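Local coordinates for 4,5-DOPA dioxygenase extradiol (Escherichia coli, PDB 2PW6), which opens the aromatic ring of L-DOPA between carbons 4 and 5 in vitro, using a metal ion and dioxygen, though its physiological substrate is unknown, at residues T206-V211 against G243-Q248; V65-T70 against G93-A98; A194-E199 against L220-G225; F59-G64 against S142-K147; V182-D187 against I258-L263. All blocks are in the same frame, centred on the assembly; numbering follows the deposited sequence.

Contact 1: residues T206-V211 against G243-Q248; sequences TWQGPV and GAWDGQ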
# COMPACT_ATOMS: atom_id res chain seq x y z
N THR A 206 20.39 -22.45 9.17
CA THR A 206 20.45 -23.73 9.85
C THR A 206 21.18 -23.66 11.20
O THR A 206 21.49 -24.69 11.78
CB THR A 206 21.13 -24.79 8.95
OG1 THR A 206 22.45 -24.35 8.63
CG2 THR A 206 20.36 -24.98 7.65
N TRP A 207 21.45 -22.45 11.69
CA TRP A 207 22.13 -22.27 12.97
C TRP A 207 21.33 -22.84 14.14
O TRP A 207 20.12 -22.64 14.24
CB TRP A 207 22.43 -20.80 13.23
CG TRP A 207 23.33 -20.56 14.41
CD1 TRP A 207 24.70 -20.49 14.38
CD2 TRP A 207 22.96 -20.34 15.80
NE1 TRP A 207 25.19 -20.24 15.65
CE2 TRP A 207 24.15 -20.15 16.53
CE3 TRP A 207 21.72 -20.31 16.49
CZ2 TRP A 207 24.15 -19.92 17.92
CZ3 TRP A 207 21.73 -20.07 17.87
CH2 TRP A 207 22.93 -19.87 18.57
N GLN A 208 22.02 -23.55 15.03
CA GLN A 208 21.39 -24.16 16.20
C GLN A 208 22.10 -23.74 17.47
O GLN A 208 23.33 -23.67 17.50
CB GLN A 208 21.40 -25.67 16.08
CG GLN A 208 20.86 -26.23 14.76
CD GLN A 208 20.26 -27.60 14.93
OE1 GLN A 208 20.05 -28.06 16.05
NE2 GLN A 208 19.96 -28.26 13.82
N GLY A 209 21.33 -23.46 18.52
CA GLY A 209 21.89 -23.07 19.81
C GLY A 209 20.95 -22.15 20.55
O GLY A 209 19.78 -22.05 20.18
N PRO A 210 21.44 -21.46 21.61
CA PRO A 210 20.57 -20.52 22.34
C PRO A 210 20.12 -19.36 21.45
O PRO A 210 20.94 -18.79 20.73
CB PRO A 210 21.47 -19.98 23.47
CG PRO A 210 22.64 -20.93 23.54
CD PRO A 210 22.81 -21.51 22.16
N VAL A 211 18.82 -19.04 21.52
CA VAL A 211 18.18 -17.99 20.71
C VAL A 211 18.94 -16.66 20.76
O VAL A 211 19.23 -16.06 19.73
CB VAL A 211 16.66 -17.83 21.11
CG1 VAL A 211 16.51 -17.55 22.61
CG2 VAL A 211 15.95 -16.76 20.28
N GLY A 243 11.79 -19.71 13.68
CA GLY A 243 11.35 -20.16 15.02
C GLY A 243 10.67 -21.53 14.98
O GLY A 243 10.78 -22.30 15.92
N ALA A 244 10.00 -21.83 13.87
CA ALA A 244 9.23 -23.05 13.64
C ALA A 244 10.02 -24.28 13.17
O ALA A 244 9.44 -25.38 13.01
CB ALA A 244 8.07 -22.76 12.66
N TRP A 245 11.32 -24.11 12.94
CA TRP A 245 12.21 -25.21 12.52
C TRP A 245 12.55 -26.12 13.71
O TRP A 245 12.93 -25.62 14.78
CB TRP A 245 13.49 -24.64 11.92
CG TRP A 245 14.43 -25.63 11.28
CD1 TRP A 245 14.10 -26.61 10.37
CD2 TRP A 245 15.85 -25.71 11.46
NE1 TRP A 245 15.23 -27.30 10.00
CE2 TRP A 245 16.31 -26.77 10.65
CE3 TRP A 245 16.77 -24.99 12.24
CZ2 TRP A 245 17.68 -27.13 10.59
CZ3 TRP A 245 18.13 -25.36 12.19
CH2 TRP A 245 18.57 -26.42 11.36
N ASP A 246 12.43 -27.43 13.53
CA ASP A 246 12.73 -28.37 14.64
C ASP A 246 14.23 -28.72 14.85
O ASP A 246 14.59 -29.35 15.86
CB ASP A 246 11.88 -29.66 14.53
CG ASP A 246 12.18 -30.47 13.26
OD1 ASP A 246 13.16 -30.14 12.56
OD2 ASP A 246 11.41 -31.42 12.96
N GLY A 247 15.08 -28.30 13.90
CA GLY A 247 16.50 -28.68 13.89
C GLY A 247 16.84 -29.85 12.97
O GLY A 247 18.01 -30.16 12.75
N GLN A 248 15.81 -30.49 12.41
CA GLN A 248 15.98 -31.78 11.74
C GLN A 248 15.51 -31.77 10.29
O GLN A 248 16.25 -32.17 9.38
CB GLN A 248 15.23 -32.87 12.52
CG GLN A 248 15.92 -34.23 12.49
CD GLN A 248 17.33 -34.18 13.12
OE1 GLN A 248 17.54 -33.59 14.19
NE2 GLN A 248 18.30 -34.81 12.45

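Contact 2: residues V65-T70 against G93-A98; sequences VTAMET and GSPALA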
# COMPACT_ATOMS: atom_id res chain seq x y z
N VAL A 65 -4.77 -10.43 15.77
CA VAL A 65 -5.22 -11.60 15.02
C VAL A 65 -6.58 -11.22 14.43
O VAL A 65 -7.38 -10.55 15.09
CB VAL A 65 -5.33 -12.86 15.94
CG1 VAL A 65 -6.28 -13.92 15.39
CG2 VAL A 65 -4.01 -13.48 16.24
N THR A 66 -6.84 -11.58 13.18
CA THR A 66 -8.16 -11.41 12.59
C THR A 66 -8.66 -12.77 12.11
O THR A 66 -7.89 -13.59 11.66
CB THR A 66 -8.18 -10.48 11.35
OG1 THR A 66 -7.66 -11.19 10.21
CG2 THR A 66 -7.38 -9.24 11.57
N ALA A 67 -9.95 -13.02 12.20
CA ALA A 67 -10.49 -14.22 11.60
C ALA A 67 -11.10 -13.86 10.26
O ALA A 67 -11.61 -14.74 9.57
CB ALA A 67 -11.51 -14.87 12.50
N MSE A 68 -11.03 -12.58 9.90
CA MSE A 68 -11.41 -12.09 8.57
C MSE A 68 -12.90 -12.27 8.25
O MSE A 68 -13.27 -12.85 7.23
CB MSE A 68 -10.55 -12.74 7.47
CG MSE A 68 -9.08 -12.39 7.58
SE MSE A 68 -7.99 -13.20 6.22
CE MSE A 68 -8.72 -12.39 4.63
N GLU A 69 -13.75 -11.76 9.14
CA GLU A 69 -15.21 -11.78 8.98
C GLU A 69 -15.75 -10.50 8.33
O GLU A 69 -16.91 -10.12 8.56
CB GLU A 69 -15.88 -12.02 10.35
N THR A 70 -14.90 -9.82 7.55
CA THR A 70 -15.28 -8.59 6.84
C THR A 70 -14.11 -8.03 6.05
O THR A 70 -14.26 -7.03 5.32
CB THR A 70 -15.84 -7.53 7.82
N GLY A 93 -12.34 -16.64 6.11
CA GLY A 93 -11.71 -16.67 7.39
C GLY A 93 -11.91 -17.99 8.09
O GLY A 93 -12.74 -18.81 7.68
N SER A 94 -11.14 -18.18 9.15
CA SER A 94 -11.26 -19.34 10.00
C SER A 94 -11.30 -18.87 11.44
O SER A 94 -10.25 -18.73 12.09
CB SER A 94 -10.09 -20.27 9.79
OG SER A 94 -10.17 -21.39 10.65
N PRO A 95 -12.52 -18.62 11.97
CA PRO A 95 -12.63 -18.23 13.39
C PRO A 95 -12.06 -19.28 14.34
O PRO A 95 -11.49 -18.89 15.38
CB PRO A 95 -14.14 -18.01 13.59
CG PRO A 95 -14.67 -17.72 12.15
CD PRO A 95 -13.83 -18.64 11.28
N ALA A 96 -12.17 -20.57 13.98
CA ALA A 96 -11.59 -21.69 14.75
C ALA A 96 -10.06 -21.58 14.90
O ALA A 96 -9.50 -21.69 16.01
CB ALA A 96 -11.96 -23.05 14.15
N LEU A 97 -9.38 -21.37 13.78
CA LEU A 97 -7.93 -21.13 13.81
C LEU A 97 -7.58 -19.87 14.61
O LEU A 97 -6.62 -19.89 15.37
CB LEU A 97 -7.34 -21.07 12.40
CG LEU A 97 -5.85 -20.73 12.29
CD1 LEU A 97 -4.94 -21.55 13.22
CD2 LEU A 97 -5.41 -20.85 10.84
N ALA A 98 -8.37 -18.81 14.48
CA ALA A 98 -8.13 -17.57 15.27
C ALA A 98 -8.14 -17.77 16.77
O ALA A 98 -7.28 -17.24 17.48
CB ALA A 98 -9.06 -16.47 14.89

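Contact 3: residues A194-E199 against L220-G225; sequences ATSFNE and LDHEGG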
# COMPACT_ATOMS: atom_id res chain seq x y z
N ALA A 194 24.35 -5.24 -0.06
CA ALA A 194 23.15 -6.08 -0.16
C ALA A 194 23.48 -7.57 -0.24
O ALA A 194 22.88 -8.36 0.52
CB ALA A 194 22.25 -5.63 -1.33
N THR A 195 24.41 -7.95 -1.12
CA THR A 195 24.84 -9.36 -1.28
C THR A 195 25.54 -9.83 -0.02
O THR A 195 25.30 -10.95 0.46
CB THR A 195 25.79 -9.54 -2.51
OG1 THR A 195 25.05 -9.35 -3.73
CG2 THR A 195 26.39 -10.92 -2.54
N SER A 196 26.42 -8.98 0.51
CA SER A 196 27.04 -9.26 1.81
C SER A 196 25.99 -9.67 2.90
O SER A 196 26.05 -10.78 3.43
CB SER A 196 27.89 -8.08 2.29
OG SER A 196 28.69 -8.44 3.40
N PHE A 197 25.04 -8.78 3.21
CA PHE A 197 24.07 -9.08 4.29
C PHE A 197 23.23 -10.30 3.97
O PHE A 197 23.03 -11.17 4.82
CB PHE A 197 23.17 -7.90 4.66
CG PHE A 197 22.24 -8.20 5.84
CD1 PHE A 197 22.69 -8.08 7.15
CD2 PHE A 197 20.90 -8.60 5.61
CE1 PHE A 197 21.83 -8.36 8.24
CE2 PHE A 197 20.04 -8.87 6.68
CZ PHE A 197 20.50 -8.75 8.00
N ASN A 198 22.79 -10.40 2.72
CA ASN A 198 22.00 -11.53 2.25
C ASN A 198 22.68 -12.88 2.46
O ASN A 198 22.04 -13.85 2.90
CB ASN A 198 21.66 -11.33 0.78
CG ASN A 198 20.42 -12.10 0.36
OD1 ASN A 198 19.29 -11.76 0.75
ND2 ASN A 198 20.62 -13.13 -0.46
N GLU A 199 23.98 -12.93 2.16
CA GLU A 199 24.76 -14.16 2.30
C GLU A 199 24.95 -14.58 3.76
O GLU A 199 24.96 -15.75 4.06
CB GLU A 199 26.12 -14.04 1.56
CG GLU A 199 25.98 -13.91 0.02
CD GLU A 199 25.32 -15.12 -0.62
OE1 GLU A 199 25.54 -16.26 -0.16
OE2 GLU A 199 24.56 -14.94 -1.60
N LEU A 220 21.45 -7.27 13.48
CA LEU A 220 22.02 -5.92 13.49
C LEU A 220 23.52 -5.88 13.87
O LEU A 220 24.16 -4.84 13.72
CB LEU A 220 21.19 -4.99 14.38
CG LEU A 220 19.80 -4.64 13.83
CD1 LEU A 220 18.99 -3.85 14.86
CD2 LEU A 220 19.93 -3.86 12.53
N ASP A 221 24.05 -7.01 14.35
CA ASP A 221 25.50 -7.21 14.57
C ASP A 221 26.33 -7.22 13.28
O ASP A 221 27.55 -7.14 13.34
CB ASP A 221 25.77 -8.52 15.32
CG ASP A 221 25.41 -8.44 16.79
OD1 ASP A 221 24.97 -7.35 17.23
OD2 ASP A 221 25.54 -9.47 17.50
N HIS A 222 25.68 -7.35 12.13
CA HIS A 222 26.36 -7.32 10.84
C HIS A 222 26.58 -5.86 10.41
O HIS A 222 25.81 -4.97 10.83
CB HIS A 222 25.53 -8.09 9.83
CG HIS A 222 26.24 -8.43 8.55
ND1 HIS A 222 26.22 -7.62 7.44
CD2 HIS A 222 26.95 -9.53 8.19
CE1 HIS A 222 26.87 -8.20 6.45
NE2 HIS A 222 27.34 -9.36 6.89
N GLU A 223 27.59 -5.63 9.56
CA GLU A 223 28.03 -4.26 9.10
C GLU A 223 27.04 -3.10 8.95
O GLU A 223 27.12 -2.12 9.69
CB GLU A 223 28.81 -4.35 7.77
CG GLU A 223 30.16 -4.93 7.83
CD GLU A 223 30.13 -6.41 7.83
OE1 GLU A 223 30.22 -7.00 6.73
OE2 GLU A 223 30.02 -7.00 8.93
N GLY A 224 26.09 -3.15 8.00
CA GLY A 224 25.58 -4.35 7.33
C GLY A 224 24.07 -4.41 7.63
O GLY A 224 23.22 -4.22 6.74
N GLY A 225 23.76 -4.59 8.91
CA GLY A 225 22.42 -4.91 9.37
C GLY A 225 21.44 -3.77 9.26
O GLY A 225 20.35 -3.95 8.69

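Contact 4: residues F59-G64 against S142-K147; sequences FTRGTG and SIDSSK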
# COMPACT_ATOMS: atom_id res chain seq x y z
N PHE A 59 2.49 -4.35 11.28
CA PHE A 59 3.55 -4.08 12.27
C PHE A 59 2.92 -3.10 13.27
O PHE A 59 2.73 -1.92 12.96
CB PHE A 59 4.76 -3.47 11.55
CG PHE A 59 6.05 -3.40 12.36
CD1 PHE A 59 6.55 -4.51 13.02
CD2 PHE A 59 6.83 -2.22 12.34
CE1 PHE A 59 7.78 -4.47 13.72
CE2 PHE A 59 8.09 -2.16 13.04
CZ PHE A 59 8.56 -3.28 13.73
N THR A 60 2.54 -3.60 14.44
CA THR A 60 1.58 -2.92 15.34
C THR A 60 2.21 -2.91 16.72
O THR A 60 3.04 -3.72 16.98
CB THR A 60 0.23 -3.78 15.45
OG1 THR A 60 0.55 -5.12 15.85
CG2 THR A 60 -0.51 -3.82 14.12
N ARG A 61 1.81 -2.02 17.62
CA ARG A 61 2.14 -2.25 19.03
C ARG A 61 1.17 -3.30 19.57
O ARG A 61 -0.03 -3.11 19.47
CB ARG A 61 2.08 -1.00 19.90
CG ARG A 61 2.86 -1.26 21.27
CD ARG A 61 2.51 -0.30 22.45
NE ARG A 61 2.26 1.09 22.03
CZ ARG A 61 3.19 1.93 21.57
NH1 ARG A 61 4.47 1.55 21.46
NH2 ARG A 61 2.85 3.16 21.20
N GLY A 62 1.71 -4.38 20.12
CA GLY A 62 0.92 -5.55 20.50
C GLY A 62 0.67 -6.49 19.33
O GLY A 62 0.86 -6.12 18.18
N THR A 63 0.27 -7.71 19.65
CA THR A 63 -0.03 -8.74 18.67
C THR A 63 -1.55 -8.71 18.43
O THR A 63 -2.36 -8.69 19.38
CB THR A 63 0.47 -10.12 19.17
OG1 THR A 63 1.88 -10.07 19.49
CG2 THR A 63 0.22 -11.23 18.15
N GLY A 64 -1.91 -8.64 17.15
CA GLY A 64 -3.29 -8.75 16.70
C GLY A 64 -3.50 -9.99 15.86
O GLY A 64 -2.54 -10.56 15.33
N SER A 142 -0.34 -10.25 13.27
CA SER A 142 0.45 -9.03 13.17
C SER A 142 1.75 -9.18 13.97
O SER A 142 1.88 -10.09 14.82
CB SER A 142 -0.35 -7.81 13.61
OG SER A 142 -0.40 -7.72 15.01
N ILE A 143 2.71 -8.31 13.69
CA ILE A 143 4.05 -8.41 14.30
C ILE A 143 4.12 -7.34 15.38
O ILE A 143 3.88 -6.19 15.11
CB ILE A 143 5.18 -8.21 13.20
CG1 ILE A 143 5.23 -9.40 12.23
CG2 ILE A 143 6.58 -8.00 13.83
CD1 ILE A 143 5.68 -9.03 10.82
N ASP A 144 4.43 -7.72 16.60
CA ASP A 144 4.54 -6.74 17.69
C ASP A 144 5.82 -5.86 17.57
O ASP A 144 6.92 -6.35 17.86
CB ASP A 144 4.56 -7.47 19.05
CG ASP A 144 4.38 -6.52 20.25
OD1 ASP A 144 4.48 -5.27 20.14
OD2 ASP A 144 4.10 -7.04 21.36
N SER A 145 5.64 -4.61 17.13
CA SER A 145 6.66 -3.51 17.12
C SER A 145 7.59 -3.45 18.33
O SER A 145 8.80 -3.24 18.19
CB SER A 145 5.95 -2.17 17.19
OG SER A 145 5.64 -1.65 15.96
N SER A 146 6.99 -3.56 19.52
CA SER A 146 7.64 -3.24 20.79
C SER A 146 8.54 -4.35 21.28
O SER A 146 9.16 -4.22 22.34
CB SER A 146 6.57 -2.92 21.85
OG SER A 146 5.76 -4.07 22.11
N LYS A 147 8.63 -5.44 20.53
CA LYS A 147 9.34 -6.62 20.99
C LYS A 147 10.62 -6.83 20.20
O LYS A 147 10.65 -6.53 19.01
CB LYS A 147 8.43 -7.85 20.87
CG LYS A 147 7.22 -7.85 21.81
CD LYS A 147 7.66 -7.62 23.28
CE LYS A 147 6.60 -8.06 24.27
NZ LYS A 147 5.38 -7.23 24.14
O HOH W 1 3.29 -10.40 17.17
O HOH W 2 2.65 -9.17 21.86

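Contact 5: residues V182-D187 against I258-L263; sequences VKWHGD and IEMGSL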
# COMPACT_ATOMS: atom_id res chain seq x y z
N VAL A 182 16.97 1.84 -3.44
CA VAL A 182 16.42 1.02 -4.52
C VAL A 182 16.60 1.75 -5.85
O VAL A 182 16.32 2.94 -5.95
CB VAL A 182 14.95 0.56 -4.23
CG1 VAL A 182 14.25 0.15 -5.48
CG2 VAL A 182 14.97 -0.63 -3.26
N LYS A 183 17.10 1.03 -6.85
CA LYS A 183 17.26 1.61 -8.18
C LYS A 183 16.17 1.10 -9.11
O LYS A 183 16.30 0.04 -9.74
CB LYS A 183 18.70 1.51 -8.75
CG LYS A 183 19.35 0.15 -8.72
CD LYS A 183 20.86 0.30 -8.97
CE LYS A 183 21.54 -1.04 -9.24
NZ LYS A 183 23.02 -0.86 -9.31
N TRP A 184 15.10 1.89 -9.16
CA TRP A 184 13.84 1.54 -9.80
C TRP A 184 13.97 1.33 -11.31
O TRP A 184 13.21 0.54 -11.87
CB TRP A 184 12.74 2.58 -9.49
CG TRP A 184 12.56 2.93 -8.02
CD1 TRP A 184 13.07 4.03 -7.37
CD2 TRP A 184 11.80 2.21 -7.03
NE1 TRP A 184 12.69 4.03 -6.04
CE2 TRP A 184 11.91 2.93 -5.81
CE3 TRP A 184 11.04 1.03 -7.06
CZ2 TRP A 184 11.29 2.49 -4.62
CZ3 TRP A 184 10.43 0.60 -5.88
CH2 TRP A 184 10.56 1.33 -4.68
N HIS A 185 14.93 2.02 -11.95
CA HIS A 185 15.25 1.86 -13.39
C HIS A 185 16.65 1.31 -13.74
O HIS A 185 16.77 0.24 -14.36
CB HIS A 185 14.99 3.16 -14.15
CG HIS A 185 13.88 3.08 -15.15
ND1 HIS A 185 12.74 3.85 -15.06
CD2 HIS A 185 13.75 2.34 -16.28
CE1 HIS A 185 11.95 3.58 -16.09
NE2 HIS A 185 12.53 2.66 -16.84
N GLY A 186 17.72 2.02 -13.36
CA GLY A 186 19.09 1.61 -13.74
C GLY A 186 20.12 1.55 -12.60
O GLY A 186 20.11 2.42 -11.71
N ASP A 187 21.02 0.55 -12.62
CA ASP A 187 21.15 -0.42 -13.72
C ASP A 187 20.50 -1.80 -13.48
O ASP A 187 19.70 -2.25 -14.31
CB ASP A 187 22.63 -0.54 -14.21
CG ASP A 187 23.50 -1.49 -13.37
OD1 ASP A 187 23.99 -1.09 -12.29
OD2 ASP A 187 23.72 -2.64 -13.80
N ILE A 258 18.20 -10.72 -5.84
CA ILE A 258 18.22 -9.38 -5.35
C ILE A 258 17.89 -8.51 -6.49
O ILE A 258 18.63 -8.44 -7.43
CB ILE A 258 19.57 -8.99 -4.85
CG1 ILE A 258 20.03 -9.94 -3.77
CG2 ILE A 258 19.51 -7.62 -4.28
CD1 ILE A 258 21.17 -9.47 -3.03
N GLU A 259 16.76 -7.86 -6.41
CA GLU A 259 16.29 -6.96 -7.45
C GLU A 259 16.54 -5.49 -7.12
O GLU A 259 16.60 -5.10 -5.96
CB GLU A 259 14.79 -7.16 -7.71
CG GLU A 259 14.43 -8.53 -8.17
CD GLU A 259 14.95 -8.82 -9.56
OE1 GLU A 259 14.94 -7.92 -10.42
OE2 GLU A 259 15.36 -9.97 -9.79
N MSE A 260 16.67 -4.68 -8.16
CA MSE A 260 16.88 -3.24 -8.05
C MSE A 260 17.98 -2.83 -7.08
O MSE A 260 17.85 -1.82 -6.39
CB MSE A 260 15.56 -2.54 -7.73
CG MSE A 260 14.50 -2.78 -8.80
SE MSE A 260 12.74 -2.09 -8.30
CE MSE A 260 12.25 -3.47 -7.02
N GLY A 261 19.04 -3.63 -7.03
CA GLY A 261 20.20 -3.37 -6.20
C GLY A 261 20.08 -3.77 -4.73
O GLY A 261 21.03 -4.29 -4.16
N SER A 262 18.93 -3.51 -4.10
CA SER A 262 18.82 -3.89 -2.69
C SER A 262 17.53 -4.60 -2.23
O SER A 262 17.43 -4.96 -1.08
CB SER A 262 19.13 -2.70 -1.77
OG SER A 262 18.31 -1.63 -2.13
N LEU A 263 16.55 -4.81 -3.11
CA LEU A 263 15.38 -5.60 -2.71
C LEU A 263 15.68 -7.10 -2.72
O LEU A 263 15.64 -7.73 -3.77
CB LEU A 263 14.19 -5.27 -3.60
CG LEU A 263 12.79 -5.68 -3.12
CD1 LEU A 263 12.40 -5.09 -1.72
CD2 LEU A 263 11.81 -5.23 -4.15

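Contact 1: residues T206-V211 against G243-Q248
Trp245 points the edge of its six-membered ring at two successive backbone carbonyls, those of Thr206 and Trp207. This is a loop-to-loop contact at the surface. One loop follows helix 192-202. The other follows helix 236-243 and holds an Asx turn, in which Asp246 OD1 accepts from Gln248 N.

The approach to the ring is close. Thr206 O lies 3.4 Å from Trp245 CH2, and Trp207 O is 3.9 Å from Trp245 CZ3. Both oxygens sit near the ring plane, where the C-H groups carry slight positive charge. Thr206 CB adds a looser touch on the same CH2. With CG anti to its backbone N (chi1 -172°), Trp245 reaches across to the other loop. Its indole NE1 is held by Glu249 O, which helps fix the ring. The backbone N of Gly247 lies over one face of the indole, 3.6 Å above the plane.

Gln208 extends past the same ring at about a right angle. Its amide plane and the indole plane are nearly perpendicular. Gln208 CG is 3.8 Å from Trp245 CZ3, and Gln208 NE2 comes to 3.4 Å from Trp245 CH2. NE2 thus touches the ring obliquely while it bonds to its acceptor. Ile251 of strand 251-252 touches both Thr206 and Trp245, so the contact also borders the edge of the main sheet.

One hydrogen bond crosses between the loops. Gln208 NE2 donates to Gly247 O at 2.9 Å, in the carbonyl plane and on a lone pair, but with a bent N-H...O angle of 133°.

Contact 2: residues V65-T70 against G93-A98
Beyond strand 63-66 the chain turns along the start of helix 95-105, with the CA of Ala67 4.9 Å from that of Pro95 and the CA of Met68 4.7 Å from that of Gly93. Met68 makes this turn with positive phi (64°). Strands 63-66 and 110-113 are parallel neighbours in the main sheet, and helix 95-105 lies between them in the chain. The contact thus belongs to a beta-alpha-beta crossover.

Ala67 carries most of the side-chain packing. Its CB meets Pro95 CA at 3.7 Å and Ala98 CB at 3.8 Å. Pro95 and Ala98 belong to the first turn of the helix. Ala98 CB also meets Val65 CG1 at 3.8 Å. Val65 places this methyl anti to its backbone N (chi1 158°). Leu112 of strand 110-113 touches both Val65 and Ala98, and Val139 of strand 138-144 touches Ala98. Together they continue the apolar layer between helix and sheet.

Backbone meets backbone at the helix entrance. Ala67 O receives a short CA-H...O contact from Gly93 CA, 2.9 Å away. Gly93 lies with its CA close against this carbonyl. Met68 is modelled as selenomethionine; of its side chain, only CB comes near Gly93, and its end leads away. Ser94 is the N-cap. Its OG accepts from Leu97 N at 3.2 Å.

No conventional hydrogen bond joins the two segments. The helix start is tied by its own cap, while small methyl groups and one close carbonyl contact seat it against the strand. Cohesion therefore depends mainly on close fit between small residues.

Contact 3: residues A194-E199 against L220-G225
Phe197 and His222 bury the most surface here, with Ser196 next. They join helix 192-202 to the loop that leads into helix 225-228. The two rings form an offset edge-to-face pair. Phe197 turns its edge to the face of His222, with centroids 5.4 Å apart and planes at 79°. The closest atoms are Phe197 CD1 and His222 ND1, at 3.6 Å. Phe197 CG stands anti to its backbone N (chi1 -176°), which carries the ring out from the helix to the loop. The next atom of the same edge, CE1, lies 3.7 Å from Gly225 CA.

His222 is approached from other directions too. Ser196 OG lies at its edge, 3.6 Å from His222 CE1. Over the ring face opposite Phe197 sits Glu223 OE2, 3.9 Å above the plane. Tyr200 also meets the imidazole. The peptide bond between Glu223 and Gly224 is cis, and Gly224 is the N-cap of the short helix 225-228.

No hydrogen bond crosses between the segments. The contact rests on aromatic and van der Waals packing. The carboxylate of Glu223 above the imidazole might favour a protonated His222.

Contact 4: residues F59-G64 against S142-K147
Phe59 and Ile143 pair across parallel strands 50-60 and 138-144, neighbours within the mixed sheet. Thr60 pairs with Asp144 in the same ladder.

Backbone bonds come first. Thr60 N donates to Ile143 O at 3.0 Å, and Ser145 N to Thr60 O. After the turn at Arg61 and Gly62, strand 63-66 runs antiparallel on the other edge of 138-144, where Ser142 N donates to Gly64 O.

Side-chain bonds brace that turn. Ser142 OG accepts from Gly64 N at 2.8 Å and donates to Thr60 OG1 at 2.9 Å. Thr60 OG1 donates on to Gly62 O at 2.6 Å. Asp144 OD1 takes three donors: Gly62 N, Ser146 N in an Asx turn, and Ser146 OG. Lys147 NZ forms a salt bridge with Asp144 OD2 at 3.1 Å. Two waters link Thr63 OG1 to Asp144; one also reaches Ser142 O.

Apolar and CH-pi contacts gather round the Phe59 ring. Phe59 is about 7 Å, side chain to side chain, from the zinc ligand His57. Ile143 CG2 touches the ring edge at Phe59 CD1, 3.6 Å away. Ser145 CA makes a CH-pi contact over the face, 4.1 Å from the Phe59 centroid.

Contact 5: residues V182-D187 against I258-L263
Met260 O accepts from two backbone N-H groups. Lys183 N donates to it at 3.0 Å in an almost straight bond (177°), and Ser262 N adds a weak one. The Lys183 donor is tilted out of the carbonyl plane. This fastens the loop after strand 167-173 to the tight hairpin between strands 258-259 and 263-264. The hairpin contains a classic beta bulge: two residues of one strand, Ser262 and Leu263, sit opposite the single residue Glu259. Gly261 takes a positive phi at its turn.

Met260, modelled as selenomethionine, buries the most surface. Its CB packs on Val182 CG1 at 3.7 Å. The chain then bends at chi3 (-75°), and SE lies 3.8 Å from Trp184 CE3. This is an oblique Met-aromatic contact, with SE 4.8 Å from the centroid of the six-membered ring of Trp184. Val182 CG1 sits over one face of the same indole, 3.5 Å above its plane. Trp184 also meets the ring of Trp124 of the second subunit.

Lys183 runs extended over the turn. Its CG is 3.4 Å from Met260 O, and its CE passes Gly261 CA. NZ forms a salt bridge with Asp187 OD1 at 3.1 Å. The other methyl of Val182, CG2, touches Ser262 OG, whose main polar partner is Thr181 OG1.

Leu263, where strand 263-264 begins, is about 6 Å by side chain from a bound zinc ion. One straight backbone bond sets the two loops against each other, while the apolar groups of Val182, Met260 and Trp184 supply most of the burial.

How the contacts relate
Contacts 2 and 4 share strand 63-66 and so belong to one region of the main sheet, with centres 18 Å apart. The 65-70 and 93-98 pair forms within the chain stretch that contact 4 closes. Contacts 3 and 5 touch directly: Ala194 CB lies 3.4 Å from Gly261 O, and Thr195 packs on Ile258. They are about 37 Å, centre to centre, from contact 2, across the chain's centre. Contact 5 comes nearest the metal: the Leu263 side chain is about 6 Å from zinc and 4 Å from that of zinc-binding His177. Phe59 of contact 4 and Phe197 of contact 3 lie about 10 and 11 Å from a zinc ion. Contact 1 is remote from these sites.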